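Local coordinates for putative cell surface protein, similar to internalin proteins (Listeria monocytogenes EGD-e, PDB 5KZS) that is of unknown function but, as a leucine-rich repeat protein similar to internalins, probably acts at the bacterial surface in contacts with host proteins, at residues S78-G83 / T100-T105; N104-G109 / S131-I136; Y152-M157 / D176-Q181. All coordinates share one frame; numbering follows the deposited sequence.

Contact 1: residues S78-G83 / T100-T105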
loop_
_atom_site.group_PDB
_atom_site.type_symbol
_atom_site.label_atom_id
_atom_site.label_comp_id
_atom_site.label_asym_id
_atom_site.label_seq_id
_atom_site.Cartn_x
_atom_site.Cartn_y
_atom_site.Cartn_z
ATOM N N SER A 78 -8.013 -0.535 -18.395
ATOM C CA SER A 78 -7.697 -1.666 -17.528
ATOM C C SER A 78 -6.708 -2.629 -18.179
ATOM O O SER A 78 -7.059 -3.352 -19.105
ATOM C CB SER A 78 -8.982 -2.395 -17.162
ATOM O OG SER A 78 -9.890 -1.478 -16.585
ATOM N N VAL A 79 -5.481 -2.641 -17.671
ATOM C CA VAL A 79 -4.427 -3.514 -18.170
ATOM C C VAL A 79 -4.498 -4.804 -17.357
ATOM O O VAL A 79 -3.855 -4.931 -16.320
ATOM C CB VAL A 79 -3.051 -2.821 -18.059
ATOM C CG1 VAL A 79 -1.952 -3.629 -18.744
ATOM C CG2 VAL A 79 -3.134 -1.434 -18.672
HETATM N N MSE A 80 -5.297 -5.757 -17.837
HETATM C CA MSE A 80 -5.561 -6.999 -17.106
HETATM C C MSE A 80 -4.400 -7.940 -17.111
HETATM O O MSE A 80 -4.176 -8.636 -16.136
HETATM C CB MSE A 80 -6.793 -7.710 -17.656
HETATM C CG MSE A 80 -8.063 -6.893 -17.419
HETATM SE SE MSE A 80 -8.357 -6.488 -15.498
HETATM C CE MSE A 80 -10.167 -5.737 -15.766
ATOM N N GLU A 81 -3.652 -7.963 -18.202
ATOM C CA GLU A 81 -2.445 -8.771 -18.299
ATOM C C GLU A 81 -1.456 -8.028 -19.203
ATOM O O GLU A 81 -1.885 -7.233 -20.041
ATOM C CB GLU A 81 -2.804 -10.146 -18.864
ATOM C CG GLU A 81 -2.271 -11.318 -18.071
ATOM C CD GLU A 81 -2.907 -11.433 -16.698
ATOM O OE1 GLU A 81 -2.164 -11.371 -15.697
ATOM O OE2 GLU A 81 -4.149 -11.570 -16.616
ATOM N N PHE A 82 -0.152 -8.263 -19.017
ATOM C CA PHE A 82 0.913 -7.545 -19.767
ATOM C C PHE A 82 2.312 -8.147 -19.580
ATOM O O PHE A 82 2.609 -8.698 -18.524
ATOM C CB PHE A 82 0.942 -6.047 -19.400
ATOM C CG PHE A 82 1.234 -5.758 -17.945
ATOM C CD1 PHE A 82 0.224 -5.799 -16.985
ATOM C CD2 PHE A 82 2.519 -5.402 -17.533
ATOM C CE1 PHE A 82 0.495 -5.520 -15.650
ATOM C CE2 PHE A 82 2.795 -5.123 -16.198
ATOM C CZ PHE A 82 1.781 -5.180 -15.257
ATOM N N GLY A 83 3.165 -8.025 -20.595
ATOM C CA GLY A 83 4.544 -8.551 -20.564
ATOM C C GLY A 83 5.611 -7.576 -20.047
ATOM O O GLY A 83 5.320 -6.412 -19.724
ATOM N N THR A 100 -10.130 6.699 -14.687
ATOM C CA THR A 100 -9.534 5.594 -13.966
ATOM C C THR A 100 -8.490 4.881 -14.793
ATOM O O THR A 100 -8.744 4.510 -15.921
ATOM C CB THR A 100 -10.608 4.557 -13.575
ATOM O OG1 THR A 100 -11.653 5.189 -12.826
ATOM C CG2 THR A 100 -10.002 3.428 -12.728
ATOM N N LEU A 101 -7.331 4.652 -14.197
ATOM C CA LEU A 101 -6.304 3.795 -14.768
ATOM C C LEU A 101 -6.141 2.624 -13.801
ATOM O O LEU A 101 -5.965 2.849 -12.613
ATOM C CB LEU A 101 -4.994 4.574 -14.910
ATOM C CG LEU A 101 -3.723 3.767 -15.181
ATOM C CD1 LEU A 101 -3.811 3.058 -16.514
ATOM C CD2 LEU A 101 -2.523 4.686 -15.155
ATOM N N PHE A 102 -6.195 1.392 -14.311
ATOM C CA PHE A 102 -6.085 0.182 -13.487
ATOM C C PHE A 102 -5.164 -0.877 -14.109
ATOM O O PHE A 102 -5.490 -1.445 -15.147
ATOM C CB PHE A 102 -7.478 -0.417 -13.246
ATOM C CG PHE A 102 -7.471 -1.649 -12.380
ATOM C CD1 PHE A 102 -7.368 -2.923 -12.949
ATOM C CD2 PHE A 102 -7.564 -1.541 -10.991
ATOM C CE1 PHE A 102 -7.348 -4.057 -12.158
ATOM C CE2 PHE A 102 -7.541 -2.673 -10.195
ATOM C CZ PHE A 102 -7.427 -3.930 -10.778
ATOM N N PHE A 103 -4.023 -1.136 -13.468
ATOM C CA PHE A 103 -3.256 -2.358 -13.704
ATOM C C PHE A 103 -3.705 -3.407 -12.694
ATOM O O PHE A 103 -3.697 -3.173 -11.490
ATOM C CB PHE A 103 -1.760 -2.132 -13.551
ATOM C CG PHE A 103 -1.157 -1.292 -14.634
ATOM C CD1 PHE A 103 -1.340 0.088 -14.645
ATOM C CD2 PHE A 103 -0.387 -1.877 -15.643
ATOM C CE1 PHE A 103 -0.776 0.868 -15.641
ATOM C CE2 PHE A 103 0.175 -1.103 -16.643
ATOM C CZ PHE A 103 -0.021 0.271 -16.643
ATOM N N ASN A 104 -4.095 -4.562 -13.206
ATOM C CA ASN A 104 -4.416 -5.735 -12.403
ATOM C C ASN A 104 -3.071 -6.272 -11.892
ATOM O O ASN A 104 -2.035 -6.012 -12.504
ATOM C CB ASN A 104 -5.152 -6.735 -13.316
ATOM C CG ASN A 104 -5.656 -7.964 -12.592
ATOM O OD1 ASN A 104 -6.490 -7.892 -11.676
ATOM N ND2 ASN A 104 -5.182 -9.122 -13.032
ATOM N N THR A 105 -3.066 -7.004 -10.783
ATOM C CA THR A 105 -1.800 -7.527 -10.266
ATOM C C THR A 105 -1.448 -8.779 -11.076
ATOM O O THR A 105 -2.348 -9.507 -11.479
ATOM C CB THR A 105 -1.778 -7.804 -8.723
ATOM O OG1 THR A 105 -1.860 -9.205 -8.461
ATOM C CG2 THR A 105 -2.870 -7.021 -7.944
#
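Phe103 meets Val79 and Phe82 on the buried face of two parallel strands. Its CB leaves the strand on the same side as the Val79 side chain. With chi1 at -70°, CG lies beside the backbone N, and the ring runs alongside the valine. At the rim, CD2 lies 3.7 Å from Val79 CB and equally close to Phe82 CE1. The next atom, CE2, touches both methyls of Val79. CZ reaches CG2, which sits over the ring face in a CH-pi contact. The ring presents its edge to the face of Phe82 in a T-shaped stack, with planes at 81°. Leu114 packs on both phenylalanines. The opposite side of the strands carries Ser78 and Phe102. There the selenium of selenomethionine Met80 approaches the edge of the Phe102 ring, a Met-aromatic contact. Two backbone bonds tie the strands: Val79 N to Phe102 O at 2.8 Å, and Asn104 N to Val79 O at 3.1 Å. Beyond them, Asn104 ND2 reaches a lone pair of Met80 O at 3.3 Å. Parallel rungs with inward apolar side chains are typical of the leucine-rich repeat solenoid of internalins.

Contact 2: residues N104-G109 / S131-I136; sequences NTPPEG and SGSNLI
Thr105 and Pro106 pack against the backbone around Gly132, and each has about 35 Å² buried by the contact. Thr105 brings carbon atoms to this surface. Its CB lies 4.0 Å from Gly132 CA, and its methyl CG2 is 3.7 Å from Ser131 O. The two backbones come close here, with Thr105 CA and Gly132 CA 4.6 Å apart. Gly132 has no side chain and a positive phi of 97°, and its CA lies directly against the threonine CB. The hydroxyl of Thr105 makes a weak bond within its own segment, from OG1 to Pro106 O at 3.3 Å.

Pro106 touches with one part of its ring. CD is 3.5 Å from Gly132 O and 3.7 Å from Ser133 OG. CG lies a little farther from the same hydroxyl oxygen. Ser133 OG stands beside its own backbone N, with chi1 at -56°, and from there it faces the CD-CG side of the proline. Arg112 also packs against Pro106, and Leu114 touches Ser133.

Ser131 adds its carbonyl to the contact, while its OG is bonded to Ala154 N in the following turn.

No hydrogen bond joins the two segments. A proline has no N-H to offer, and the threonine turns carbon toward its neighbour. The contact is therefore held by van der Waals packing of carbon against backbone and hydroxyl oxygens, and specific polar links run instead to adjoining turns.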
loop_
_atom_site.group_PDB
_atom_site.type_symbol
_atom_site.label_atom_id
_atom_site.label_comp_id
_atom_site.label_asym_id
_atom_site.label_seq_id
_atom_site.Cartn_x
_atom_site.Cartn_y
_atom_site.Cartn_z
ATOM N N ASN A 104 -4.095 -4.562 -13.206
ATOM C CA ASN A 104 -4.416 -5.735 -12.403
ATOM C C ASN A 104 -3.071 -6.272 -11.892
ATOM O O ASN A 104 -2.035 -6.012 -12.504
ATOM C CB ASN A 104 -5.152 -6.735 -13.316
ATOM C CG ASN A 104 -5.656 -7.964 -12.592
ATOM O OD1 ASN A 104 -6.490 -7.892 -11.676
ATOM N ND2 ASN A 104 -5.182 -9.122 -13.032
ATOM N N THR A 105 -3.066 -7.004 -10.783
ATOM C CA THR A 105 -1.800 -7.527 -10.266
ATOM C C THR A 105 -1.448 -8.779 -11.076
ATOM O O THR A 105 -2.348 -9.507 -11.479
ATOM C CB THR A 105 -1.778 -7.804 -8.723
ATOM O OG1 THR A 105 -1.860 -9.205 -8.461
ATOM C CG2 THR A 105 -2.870 -7.021 -7.944
ATOM N N PRO A 106 -0.151 -9.021 -11.354
ATOM C CA PRO A 106 0.135 -10.223 -12.148
ATOM C C PRO A 106 -0.180 -11.541 -11.435
ATOM O O PRO A 106 -0.449 -11.540 -10.231
ATOM C CB PRO A 106 1.642 -10.125 -12.423
ATOM C CG PRO A 106 1.962 -8.689 -12.299
ATOM C CD PRO A 106 1.029 -8.139 -11.266
ATOM N N PRO A 107 -0.146 -12.662 -12.180
ATOM C CA PRO A 107 -0.286 -13.991 -11.577
ATOM C C PRO A 107 0.773 -14.315 -10.528
ATOM O O PRO A 107 1.721 -13.557 -10.352
ATOM C CB PRO A 107 -0.155 -14.950 -12.779
ATOM C CG PRO A 107 0.124 -14.098 -13.973
ATOM C CD PRO A 107 -0.318 -12.718 -13.638
ATOM N N GLU A 108 0.605 -15.452 -9.863
ATOM C CA GLU A 108 1.505 -15.879 -8.797
ATOM C C GLU A 108 2.930 -16.147 -9.314
ATOM O O GLU A 108 3.116 -16.859 -10.310
ATOM C CB GLU A 108 0.943 -17.135 -8.099
ATOM C CG GLU A 108 1.657 -17.556 -6.806
ATOM C CD GLU A 108 1.650 -16.474 -5.728
ATOM O OE1 GLU A 108 2.730 -16.197 -5.152
ATOM O OE2 GLU A 108 0.569 -15.895 -5.465
ATOM N N GLY A 109 3.916 -15.564 -8.624
ATOM C CA GLY A 109 5.336 -15.699 -8.967
ATOM C C GLY A 109 5.707 -15.105 -10.317
ATOM O O GLY A 109 6.605 -15.611 -10.986
ATOM N N SER A 131 -0.917 -1.655 -8.106
ATOM C CA SER A 131 -0.461 -2.554 -7.072
ATOM C C SER A 131 -0.007 -3.870 -7.665
ATOM O O SER A 131 -0.543 -4.295 -8.666
ATOM C CB SER A 131 -1.605 -2.795 -6.077
ATOM O OG SER A 131 -2.182 -1.572 -5.623
ATOM N N GLY A 132 0.988 -4.502 -7.063
ATOM C CA GLY A 132 1.423 -5.842 -7.463
ATOM C C GLY A 132 2.616 -5.885 -8.392
ATOM O O GLY A 132 3.140 -6.968 -8.674
ATOM N N SER A 133 3.056 -4.712 -8.857
ATOM C CA SER A 133 4.222 -4.594 -9.725
ATOM C C SER A 133 5.293 -3.696 -9.076
ATOM O O SER A 133 4.967 -2.686 -8.441
ATOM C CB SER A 133 3.781 -4.032 -11.075
ATOM O OG SER A 133 2.768 -4.845 -11.646
ATOM N N ASN A 134 6.567 -4.065 -9.240
ATOM C CA ASN A 134 7.677 -3.276 -8.683
ATOM C C ASN A 134 7.653 -1.890 -9.290
ATOM O O ASN A 134 7.621 -1.768 -10.520
ATOM C CB ASN A 134 9.041 -3.886 -9.014
ATOM C CG ASN A 134 9.214 -5.292 -8.476
ATOM O OD1 ASN A 134 8.686 -5.648 -7.413
ATOM N ND2 ASN A 134 9.973 -6.104 -9.209
ATOM N N LEU A 135 7.662 -0.853 -8.457
ATOM C CA LEU A 135 7.731 0.508 -8.959
ATOM C C LEU A 135 9.157 0.799 -9.457
ATOM O O LEU A 135 10.124 0.519 -8.758
ATOM C CB LEU A 135 7.319 1.511 -7.885
ATOM C CG LEU A 135 7.135 2.960 -8.343
ATOM C CD1 LEU A 135 5.946 3.084 -9.279
ATOM C CD2 LEU A 135 6.939 3.869 -7.147
ATOM N N ILE A 136 9.269 1.312 -10.683
ATOM C CA ILE A 136 10.533 1.792 -11.232
ATOM C C ILE A 136 10.596 3.276 -10.896
ATOM O O ILE A 136 9.644 4.040 -11.181
ATOM C CB ILE A 136 10.665 1.632 -12.767
ATOM C CG1 ILE A 136 10.298 0.215 -13.225
ATOM C CG2 ILE A 136 12.098 1.964 -13.207
ATOM C CD1 ILE A 136 10.035 0.119 -14.711
#

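Contact 3: residues Y152-M157 / D176-Q181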
loop_
_atom_site.group_PDB
_atom_site.type_symbol
_atom_site.label_atom_id
_atom_site.label_comp_id
_atom_site.label_asym_id
_atom_site.label_seq_id
_atom_site.Cartn_x
_atom_site.Cartn_y
_atom_site.Cartn_z
ATOM N N TYR A 152 -3.703 3.600 -5.335
ATOM C CA TYR A 152 -3.399 2.265 -4.793
ATOM C C TYR A 152 -2.056 1.795 -5.310
ATOM O O TYR A 152 -1.918 1.493 -6.484
ATOM C CB TYR A 152 -4.494 1.259 -5.162
ATOM C CG TYR A 152 -5.831 1.604 -4.570
ATOM C CD1 TYR A 152 -6.716 2.447 -5.236
ATOM C CD2 TYR A 152 -6.216 1.103 -3.331
ATOM C CE1 TYR A 152 -7.954 2.761 -4.693
ATOM C CE2 TYR A 152 -7.440 1.427 -2.776
ATOM C CZ TYR A 152 -8.298 2.257 -3.460
ATOM O OH TYR A 152 -9.496 2.575 -2.902
HETATM N N MSE A 153 -1.066 1.749 -4.430
HETATM C CA MSE A 153 0.293 1.429 -4.820
HETATM C C MSE A 153 0.876 0.395 -3.890
HETATM O O MSE A 153 2.008 0.532 -3.426
HETATM C CB MSE A 153 1.065 2.721 -4.693
HETATM C CG MSE A 153 0.422 3.938 -5.348
HETATM SE SE MSE A 153 1.108 3.997 -7.171
HETATM C CE MSE A 153 2.728 4.967 -6.696
ATOM N N ALA A 154 0.114 -0.665 -3.620
ATOM C CA ALA A 154 0.534 -1.700 -2.675
ATOM C C ALA A 154 1.381 -2.760 -3.355
ATOM O O ALA A 154 1.256 -2.969 -4.541
ATOM C CB ALA A 154 -0.683 -2.338 -2.050
ATOM N N ASP A 155 2.243 -3.431 -2.606
ATOM C CA ASP A 155 3.029 -4.559 -3.131
ATOM C C ASP A 155 3.937 -4.172 -4.300
ATOM O O ASP A 155 4.115 -4.944 -5.248
ATOM C CB ASP A 155 2.107 -5.734 -3.524
ATOM C CG ASP A 155 2.860 -7.070 -3.682
ATOM O OD1 ASP A 155 3.994 -7.220 -3.175
ATOM O OD2 ASP A 155 2.311 -7.978 -4.331
HETATM N N MSE A 156 4.528 -2.979 -4.222
HETATM C CA MSE A 156 5.384 -2.469 -5.304
HETATM C C MSE A 156 6.841 -2.319 -4.926
HETATM O O MSE A 156 7.601 -1.797 -5.713
HETATM C CB MSE A 156 4.842 -1.118 -5.785
HETATM C CG MSE A 156 3.378 -1.166 -6.171
HETATM SE SE MSE A 156 2.896 0.452 -7.181
HETATM C CE MSE A 156 3.682 0.022 -8.928
HETATM N N MSE A 157 7.257 -2.787 -3.751
HETATM C CA MSE A 157 8.633 -2.569 -3.251
HETATM C C MSE A 157 8.985 -1.104 -3.101
HETATM O O MSE A 157 10.124 -0.718 -3.303
HETATM C CB MSE A 157 9.687 -3.296 -4.083
HETATM C CG MSE A 157 9.320 -4.757 -4.220
HETATM SE SE MSE A 157 10.879 -5.769 -4.868
HETATM C CE MSE A 157 9.995 -7.534 -4.917
ATOM N N ASP A 176 -3.136 3.929 -0.548
ATOM C CA ASP A 176 -2.804 2.575 -0.140
ATOM C C ASP A 176 -1.344 2.321 -0.478
ATOM O O ASP A 176 -0.970 2.264 -1.648
ATOM C CB ASP A 176 -3.744 1.578 -0.843
ATOM C CG ASP A 176 -3.608 0.154 -0.324
ATOM O OD1 ASP A 176 -2.489 -0.222 0.101
ATOM O OD2 ASP A 176 -4.627 -0.600 -0.353
ATOM N N LEU A 177 -0.528 2.170 0.558
ATOM C CA LEU A 177 0.904 1.901 0.402
ATOM C C LEU A 177 1.307 0.624 1.151
ATOM O O LEU A 177 2.475 0.434 1.515
ATOM C CB LEU A 177 1.709 3.122 0.870
ATOM C CG LEU A 177 1.502 4.391 0.009
ATOM C CD1 LEU A 177 1.877 5.666 0.748
ATOM C CD2 LEU A 177 2.275 4.319 -1.306
ATOM N N SER A 178 0.340 -0.276 1.320
ATOM C CA SER A 178 0.532 -1.492 2.098
ATOM C C SER A 178 1.449 -2.452 1.364
ATOM O O SER A 178 1.638 -2.313 0.174
ATOM C CB SER A 178 -0.817 -2.159 2.339
ATOM O OG SER A 178 -1.497 -2.354 1.110
ATOM N N HIS A 179 2.030 -3.411 2.070
ATOM C CA HIS A 179 2.896 -4.430 1.445
ATOM C C HIS A 179 4.117 -3.858 0.704
ATOM O O HIS A 179 4.557 -4.390 -0.319
ATOM C CB HIS A 179 2.081 -5.356 0.525
ATOM C CG HIS A 179 1.244 -6.347 1.262
ATOM N ND1 HIS A 179 1.771 -7.508 1.792
ATOM C CD2 HIS A 179 -0.078 -6.358 1.555
ATOM C CE1 HIS A 179 0.806 -8.195 2.380
ATOM N NE2 HIS A 179 -0.325 -7.518 2.253
ATOM N N ASN A 180 4.662 -2.768 1.230
ATOM C CA ASN A 180 5.877 -2.177 0.715
ATOM C C ASN A 180 6.908 -2.232 1.846
ATOM O O ASN A 180 6.633 -2.858 2.875
ATOM C CB ASN A 180 5.558 -0.760 0.244
ATOM C CG ASN A 180 4.796 -0.735 -1.093
ATOM O OD1 ASN A 180 5.209 -1.367 -2.081
ATOM N ND2 ASN A 180 3.714 0.042 -1.145
ATOM N N GLN A 181 8.091 -1.632 1.680
ATOM C CA GLN A 181 9.085 -1.609 2.781
ATOM C C GLN A 181 9.400 -0.188 3.240
ATOM O O GLN A 181 10.553 0.222 3.346
ATOM C CB GLN A 181 10.343 -2.459 2.491
ATOM C CG GLN A 181 10.780 -2.556 1.043
ATOM C CD GLN A 181 10.069 -3.655 0.269
ATOM O OE1 GLN A 181 8.916 -4.003 0.552
ATOM N NE2 GLN A 181 10.756 -4.203 -0.729
#
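Asn180 joins the two turns through both ends of its side-chain amide. ND2 donates to Met153 O at 2.9 Å, and the bond is nearly straight, at 169°. The acceptor lies in the amide plane. OD1 accepts from Met156 N at 2.8 Å. Asn180 CG stands beside its own backbone N, with chi1 at -75°, and the amide spans from Met153 to Met156. The same OD1 takes a bond from Ile158 N. ND2 has a second, weak bond to Leu177 O within its own turn. The buried amide thus satisfies backbone groups of both turns.

Two backbone bonds flank this link. Met153 N donates to Asp176 O at 2.8 Å, where the strands end. Asp155 N donates to Ser178 O at 3.1 Å. Ala154 CB rests against Ser178, 3.3 Å from OG.

Asp176 fixes the start of the second turn. Its OD1 accepts from Ser178 N, which makes an Asx turn, and from Ser178 OG at 2.6 Å. Its CB packs obliquely against Tyr152 CD2 at 3.5 Å. The phenol OH of Tyr152 bonds to Gln150.

Farther out, Gln181 NE2 lies beside Met157 CB, and the two side chains point the same way. Met153 CB meets Leu177 CD2 on the buried side. His179 stacks on Phe201 of the next turn, and Asn202 ND2 bonds to Leu177 O. A buried asparagine tying one turn to the preceding one is the asparagine ladder typical of leucine-rich repeat proteins.

How the contacts relate
The three contacts follow one another along the solenoid. Contacts 1 and 2 share Asn104 and Thr105, and their centres are 9 Å apart. Phe82 CZ touches Ser133 OG at 3.8 Å, which connects the aromatic packing of contact 1 to contact 2. Contacts 2 and 3 have centres 10 Å apart. They are joined by two probable hydrogen bonds, Leu135 N to Met156 O at 2.9 Å and Gly132 N to Ala154 O at 3.0 Å. Contacts 1 and 3 do not touch; their nearest atoms are about 6 Å apart. Contact 2 thus bridges the other two, with no hydrogen bond between its own segments, but backbone bonds from 131-136 to the turn of contact 3.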